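Local coordinates for protein endo-1,4-beta-mannanase (Eisenia fetida, PDB 5Y6T) that probably hydrolyses internal beta-1,4-mannosidic bonds in mannan chains as a cold-adapted glycoside hydrolase of family GH5, at residues Q101-A106 against V111-V116; D53-I58 against N64-W69. All blocks are in the same frame, centred on the assembly; numbering follows the deposited sequence.

Interaction 1: residues Q101-A106 against V111-V116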
loop_
_atom_site.group_PDB
_atom_site.type_symbol
_atom_site.label_atom_id
_atom_site.label_comp_id
_atom_site.label_asym_id
_atom_site.label_seq_id
_atom_site.Cartn_x
_atom_site.Cartn_y
_atom_site.Cartn_z
ATOM N N GLN A 101 3.206 18.821 -4.504
ATOM C CA GLN A 101 4.299 19.441 -3.738
ATOM C C GLN A 101 5.127 18.329 -3.061
ATOM O O GLN A 101 6.365 18.302 -3.129
ATOM C CB GLN A 101 3.745 20.355 -2.672
ATOM C CG GLN A 101 3.152 21.690 -3.114
ATOM C CD GLN A 101 2.871 22.582 -1.909
ATOM O OE1 GLN A 101 3.789 22.942 -1.164
ATOM N NE2 GLN A 101 1.578 22.780 -1.609
ATOM N N PHE A 102 4.414 17.369 -2.487
ATOM C CA PHE A 102 5.066 16.264 -1.739
ATOM C C PHE A 102 5.934 15.427 -2.711
ATOM O O PHE A 102 7.107 15.176 -2.469
ATOM C CB PHE A 102 3.984 15.418 -1.083
ATOM C CG PHE A 102 4.515 14.299 -0.227
ATOM C CD1 PHE A 102 5.080 14.584 1.008
ATOM C CD2 PHE A 102 4.298 12.993 -0.582
ATOM C CE1 PHE A 102 5.532 13.588 1.832
ATOM C CE2 PHE A 102 4.713 11.975 0.246
ATOM C CZ PHE A 102 5.309 12.258 1.476
ATOM N N LEU A 103 5.372 15.144 -3.876
ATOM C CA LEU A 103 6.045 14.390 -4.896
ATOM C C LEU A 103 7.197 15.126 -5.526
ATOM O O LEU A 103 8.215 14.502 -5.870
ATOM C CB LEU A 103 5.070 13.939 -5.991
ATOM C CG LEU A 103 4.045 12.889 -5.563
ATOM C CD1 LEU A 103 2.875 12.803 -6.467
ATOM C CD2 LEU A 103 4.700 11.515 -5.475
ATOM N N ASP A 104 7.082 16.451 -5.635
ATOM C CA ASP A 104 8.238 17.215 -6.110
ATOM C C ASP A 104 9.419 17.144 -5.129
ATOM O O ASP A 104 10.571 17.102 -5.568
ATOM C CB ASP A 104 7.829 18.680 -6.381
ATOM C CG ASP A 104 6.913 18.848 -7.547
ATOM O OD1 ASP A 104 6.665 17.890 -8.395
ATOM O OD2 ASP A 104 6.450 19.993 -7.652
ATOM N N VAL A 105 9.121 17.220 -3.820
ATOM C CA VAL A 105 10.165 17.048 -2.791
ATOM C C VAL A 105 10.762 15.635 -2.845
ATOM O O VAL A 105 11.976 15.439 -2.782
ATOM C CB VAL A 105 9.680 17.458 -1.433
ATOM C CG1 VAL A 105 10.739 17.208 -0.395
ATOM C CG2 VAL A 105 9.411 18.980 -1.443
ATOM N N ALA A 106 9.886 14.639 -3.040
ATOM C CA ALA A 106 10.375 13.255 -3.129
ATOM C C ALA A 106 11.312 13.127 -4.318
ATOM O O ALA A 106 12.371 12.471 -4.195
ATOM C CB ALA A 106 9.200 12.297 -3.234
ATOM N N VAL A 111 13.391 9.742 -3.697
ATOM C CA VAL A 111 12.500 8.857 -2.931
ATOM C C VAL A 111 11.202 8.622 -3.717
ATOM O O VAL A 111 10.579 9.564 -4.209
ATOM C CB VAL A 111 12.157 9.522 -1.601
ATOM C CG1 VAL A 111 11.075 8.810 -0.835
ATOM C CG2 VAL A 111 13.410 9.680 -0.764
ATOM N N LEU A 112 10.867 7.337 -3.875
ATOM C CA LEU A 112 9.650 6.882 -4.503
ATOM C C LEU A 112 8.502 6.819 -3.491
ATOM O O LEU A 112 8.625 6.242 -2.407
ATOM C CB LEU A 112 9.882 5.504 -5.107
ATOM C CG LEU A 112 10.692 5.578 -6.439
ATOM C CD1 LEU A 112 11.277 4.226 -6.846
ATOM C CD2 LEU A 112 9.863 6.176 -7.562
ATOM N N VAL A 113 7.363 7.350 -3.881
ATOM C CA VAL A 113 6.186 7.496 -3.020
ATOM C C VAL A 113 5.089 6.531 -3.448
ATOM O O VAL A 113 4.731 6.473 -4.623
ATOM C CB VAL A 113 5.660 8.929 -3.118
ATOM C CG1 VAL A 113 4.378 9.137 -2.336
ATOM C CG2 VAL A 113 6.719 9.899 -2.510
ATOM N N PHE A 114 4.540 5.820 -2.472
ATOM C CA PHE A 114 3.409 4.930 -2.664
ATOM C C PHE A 114 2.240 5.469 -1.883
ATOM O O PHE A 114 2.332 5.642 -0.665
ATOM C CB PHE A 114 3.786 3.493 -2.301
ATOM C CG PHE A 114 4.880 2.932 -3.205
ATOM C CD1 PHE A 114 6.225 3.301 -3.039
ATOM C CD2 PHE A 114 4.562 2.153 -4.290
ATOM C CE1 PHE A 114 7.240 2.828 -3.906
ATOM C CE2 PHE A 114 5.562 1.687 -5.140
ATOM C CZ PHE A 114 6.885 2.072 -4.977
ATOM N N ILE A 115 1.156 5.694 -2.581
ATOM C CA ILE A 115 -0.027 6.449 -2.063
ATOM C C ILE A 115 -1.203 5.524 -1.860
ATOM O O ILE A 115 -1.673 4.924 -2.809
ATOM C CB ILE A 115 -0.443 7.610 -2.993
ATOM C CG1 ILE A 115 0.763 8.510 -3.344
ATOM C CG2 ILE A 115 -1.547 8.439 -2.364
ATOM C CD1 ILE A 115 0.495 9.522 -4.439
ATOM N N VAL A 116 -1.657 5.455 -0.610
ATOM C CA VAL A 116 -2.751 4.611 -0.199
ATOM C C VAL A 116 -4.040 5.401 -0.054
ATOM O O VAL A 116 -4.138 6.245 0.811
ATOM C CB VAL A 116 -2.432 3.855 1.117
ATOM C CG1 VAL A 116 -3.530 2.876 1.368
ATOM C CG2 VAL A 116 -1.094 3.107 1.052
#
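Val113 is the side chain to follow here, because it points from its strand toward helix 101-106 and meets three helix residues at once. Start at its CB: CD2 of Leu103 sits 3.6 Å from Val113 CB, close enough to touch the fork of the valine and not merely one arm of it. From the fork, CG1 runs out to the edge of the Phe102 ring, where Val113 CG1 lies 3.9 Å from Phe102 CE2 and near the ring plane, so this methyl meets the rim of the ring. The other branch, CG2, turns to the methyl of Ala106, with 3.5 Å between Val113 CG2 and Ala106 CB. With CG1 anti to the backbone N (chi1 176°), CG1 is sent to the ring edge and CG2 towards the alanine, though Val113 CG2 is still 4.0 Å from Phe102 CE2. Leu103 CD2 is about equally far from both valine methyls, 4.0 Å from Val113 CG1 and 3.9 Å from Val113 CG2, so this one leucine methyl sits over the fork.

At the end where the chain turns from helix to strand, Val111 N donates to Ala106 O at 3.0 Å, and the N-H...O angle of 176° makes the bond almost straight. The amide arrives 33° out of the carbonyl plane. Ala106 CB is also only 3.2 Å from Val111 O, a tight approach that belongs to the same turn.

Neighbouring strands add to the apolar group: Phe102 also packs on Ile68, and Leu103 on Leu159. This is the helix-to-following-strand step of a beta/alpha barrel, as expected of GH5. Its side-chain contacts are nearly all hydrocarbon, so exclusion of water probably holds helix against strand, while the backbone bond ties down the turn.

Interaction 2: residues D53-I58 against N64-W69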
loop_
_atom_site.group_PDB
_atom_site.type_symbol
_atom_site.label_atom_id
_atom_site.label_comp_id
_atom_site.label_asym_id
_atom_site.label_seq_id
_atom_site.Cartn_x
_atom_site.Cartn_y
_atom_site.Cartn_z
ATOM N N ASP A 53 9.981 16.801 5.743
ATOM C CA ASP A 53 11.034 16.412 6.616
ATOM C C ASP A 53 11.113 14.864 6.647
ATOM O O ASP A 53 12.212 14.320 6.678
ATOM C CB ASP A 53 10.810 17.019 8.006
ATOM C CG ASP A 53 11.931 16.759 8.974
ATOM O OD1 ASP A 53 13.059 17.173 8.713
ATOM O OD2 ASP A 53 11.671 16.092 9.972
ATOM N N TYR A 54 9.981 14.150 6.597
ATOM C CA TYR A 54 10.105 12.688 6.596
ATOM C C TYR A 54 10.841 12.224 5.359
ATOM O O TYR A 54 11.621 11.275 5.404
ATOM C CB TYR A 54 8.744 12.036 6.616
ATOM C CG TYR A 54 8.093 12.023 7.943
ATOM C CD1 TYR A 54 8.643 11.337 8.994
ATOM C CD2 TYR A 54 6.849 12.606 8.112
ATOM C CE1 TYR A 54 7.980 11.305 10.231
ATOM C CE2 TYR A 54 6.193 12.566 9.319
ATOM C CZ TYR A 54 6.765 11.916 10.357
ATOM O OH TYR A 54 6.052 11.888 11.507
ATOM N N ILE A 55 10.563 12.857 4.222
ATOM C CA ILE A 55 11.230 12.459 2.960
ATOM C C ILE A 55 12.721 12.624 3.077
ATOM O O ILE A 55 13.537 11.743 2.760
ATOM C CB ILE A 55 10.767 13.336 1.811
ATOM C CG1 ILE A 55 9.325 13.053 1.392
ATOM C CG2 ILE A 55 11.622 13.092 0.588
ATOM C CD1 ILE A 55 8.779 14.057 0.420
ATOM N N VAL A 56 13.101 13.810 3.537
ATOM C CA VAL A 56 14.524 14.080 3.740
ATOM C C VAL A 56 15.254 13.104 4.717
ATOM O O VAL A 56 16.355 12.582 4.373
ATOM C CB VAL A 56 14.772 15.577 4.153
ATOM C CG1 VAL A 56 16.270 15.811 4.335
ATOM C CG2 VAL A 56 14.254 16.534 3.039
ATOM N N ARG A 57 14.644 12.870 5.859
ATOM C CA ARG A 57 15.199 12.036 6.915
ATOM C C ARG A 57 15.265 10.584 6.482
ATOM O O ARG A 57 16.263 9.930 6.728
ATOM C CB ARG A 57 14.413 12.215 8.183
ATOM C CG ARG A 57 14.606 13.636 8.734
ATOM C CD ARG A 57 14.315 13.738 10.207
ATOM N NE ARG A 57 12.918 13.583 10.547
ATOM C CZ ARG A 57 12.434 12.701 11.408
ATOM N NH1 ARG A 57 13.221 11.833 12.001
ATOM N NH2 ARG A 57 11.138 12.687 11.669
ATOM N N ILE A 58 14.259 10.130 5.715
ATOM C CA ILE A 58 14.313 8.776 5.163
ATOM C C ILE A 58 15.479 8.614 4.191
ATOM O O ILE A 58 16.253 7.651 4.318
ATOM C CB ILE A 58 12.942 8.386 4.551
ATOM C CG1 ILE A 58 11.942 8.178 5.684
ATOM C CG2 ILE A 58 13.122 7.165 3.646
ATOM C CD1 ILE A 58 10.512 8.042 5.260
ATOM N N ASN A 64 14.827 4.610 0.176
ATOM C CA ASN A 64 14.498 5.118 -1.157
ATOM C C ASN A 64 13.037 5.226 -1.462
ATOM O O ASN A 64 12.675 5.437 -2.615
ATOM C CB ASN A 64 15.183 4.254 -2.230
ATOM C CG ASN A 64 14.702 2.803 -2.239
ATOM O OD1 ASN A 64 13.581 2.494 -1.724
ATOM N ND2 ASN A 64 15.556 1.896 -2.729
ATOM N N SER A 65 12.204 5.036 -0.449
ATOM C CA SER A 65 10.790 4.973 -0.669
ATOM C C SER A 65 10.037 5.175 0.601
ATOM O O SER A 65 10.571 5.088 1.715
ATOM C CB SER A 65 10.436 3.640 -1.341
ATOM O OG SER A 65 10.921 2.557 -0.554
ATOM N N LEU A 66 8.728 5.382 0.425
ATOM C CA LEU A 66 7.820 5.568 1.522
ATOM C C LEU A 66 6.398 5.217 1.126
ATOM O O LEU A 66 6.033 5.324 -0.032
ATOM C CB LEU A 66 7.921 7.000 2.118
ATOM C CG LEU A 66 7.410 8.176 1.309
ATOM C CD1 LEU A 66 5.887 8.378 1.372
ATOM C CD2 LEU A 66 8.168 9.396 1.682
ATOM N N ARG A 67 5.595 4.868 2.112
ATOM C CA ARG A 67 4.171 4.606 1.933
ATOM C C ARG A 67 3.378 5.559 2.799
ATOM O O ARG A 67 3.633 5.684 3.985
ATOM C CB ARG A 67 3.857 3.147 2.309
ATOM C CG ARG A 67 2.398 2.704 2.146
ATOM C CD ARG A 67 2.384 1.170 2.223
ATOM N NE ARG A 67 1.047 0.577 2.185
ATOM C CZ ARG A 67 0.378 0.152 3.255
ATOM N NH1 ARG A 67 0.797 0.379 4.515
ATOM N NH2 ARG A 67 -0.793 -0.462 3.055
ATOM N N ILE A 68 2.415 6.229 2.209
ATOM C CA ILE A 68 1.657 7.266 2.892
ATOM C C ILE A 68 0.168 7.139 2.568
ATOM O O ILE A 68 -0.253 6.754 1.446
ATOM C CB ILE A 68 2.161 8.679 2.492
ATOM C CG1 ILE A 68 1.505 9.733 3.419
ATOM C CG2 ILE A 68 1.971 8.996 1.002
ATOM C CD1 ILE A 68 2.303 11.019 3.503
ATOM N N TRP A 69 -0.654 7.475 3.536
ATOM C CA TRP A 69 -2.098 7.248 3.441
ATOM C C TRP A 69 -2.840 8.556 3.292
ATOM O O TRP A 69 -2.448 9.571 3.909
ATOM C CB TRP A 69 -2.604 6.559 4.677
ATOM C CG TRP A 69 -2.081 5.192 4.996
ATOM C CD1 TRP A 69 -1.071 4.499 4.374
ATOM C CD2 TRP A 69 -2.559 4.344 6.032
ATOM N NE1 TRP A 69 -0.865 3.274 5.018
ATOM C CE2 TRP A 69 -1.776 3.164 6.027
ATOM C CE3 TRP A 69 -3.558 4.468 7.010
ATOM C CZ2 TRP A 69 -1.986 2.117 6.946
ATOM C CZ3 TRP A 69 -3.763 3.426 7.892
ATOM C CH2 TRP A 69 -2.984 2.273 7.863
#
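Helix 53-58 and strand 65-69 run close to antiparallel, at 148° between their N-to-C directions, and their axes come within 9.3 Å. The backbones stay apart, no two CA atoms coming closer than about 7 Å: Ile58 CA stands 7.3 Å from Asn64 CA, and Ile55 CA 7.8 Å from Leu66 CA. Side chains therefore have to bridge the gap.

Leu66 does most of this from the strand. Its CG lies between the backbone N and the carbonyl carbon (chi1 70°), and the branch carries Leu66 CD2 to the helix, 3.8 Å from Ile55 CG1. The two side chains meet at a slant, methyl against methylene. One helical turn on, Ile58 points at the strand and uses two branches. Ile58 CD1 comes to 4.2 Å from Leu66 CB, near the root of the leucine. Ile58 CG2 rests 3.8 Å from Ser65 O, a backbone oxygen. The helix thus touches Leu66 both at its base and at a tip, an entirely van der Waals contact.

Each segment also has a polar link of its own. Ser65 directs its CB away from the helix, and Ser65 OG donates to Asn64 OD1 over 2.9 Å, nearly in line with the amide C=O. The salt bridge from Arg57 NE back to Asp53 OD2 lies on a part of the helix away from the strand and takes no part in the contact.

The contact belongs to the beta-alpha-beta unit made by strand 20-28, helix 42-60 and strand 65-72, the repeating element of a TIM barrel. Helix 95-108 flanks it, with Phe102 packing on Ile55 and Leu66, and strand 112-119 lies alongside strand 65-72, where Val113 touches Leu66.

Interaction 2 comes first along the chain and closes before interaction 1 opens; their centres are about 8 Å apart, on the same side of the chain's centre. Each pairs a helix with the strand that follows it, helix 42-60 with strand 65-72 and then helix 95-108 with strand 112-119. Those two strands are parallel neighbours in the barrel sheet, probably hydrogen-bonded from Phe114 N to Leu66 O (2.9 Å) and from Val116 N to Ile68 O (2.8 Å). The contacts therefore form two successive helix-strand steps of the (beta/alpha)8 barrel expected of GH5 enzymes. Phe102 of interaction 1 reaches residues of interaction 2, so the two apolar contacts adjoin between the sheet and these two helices.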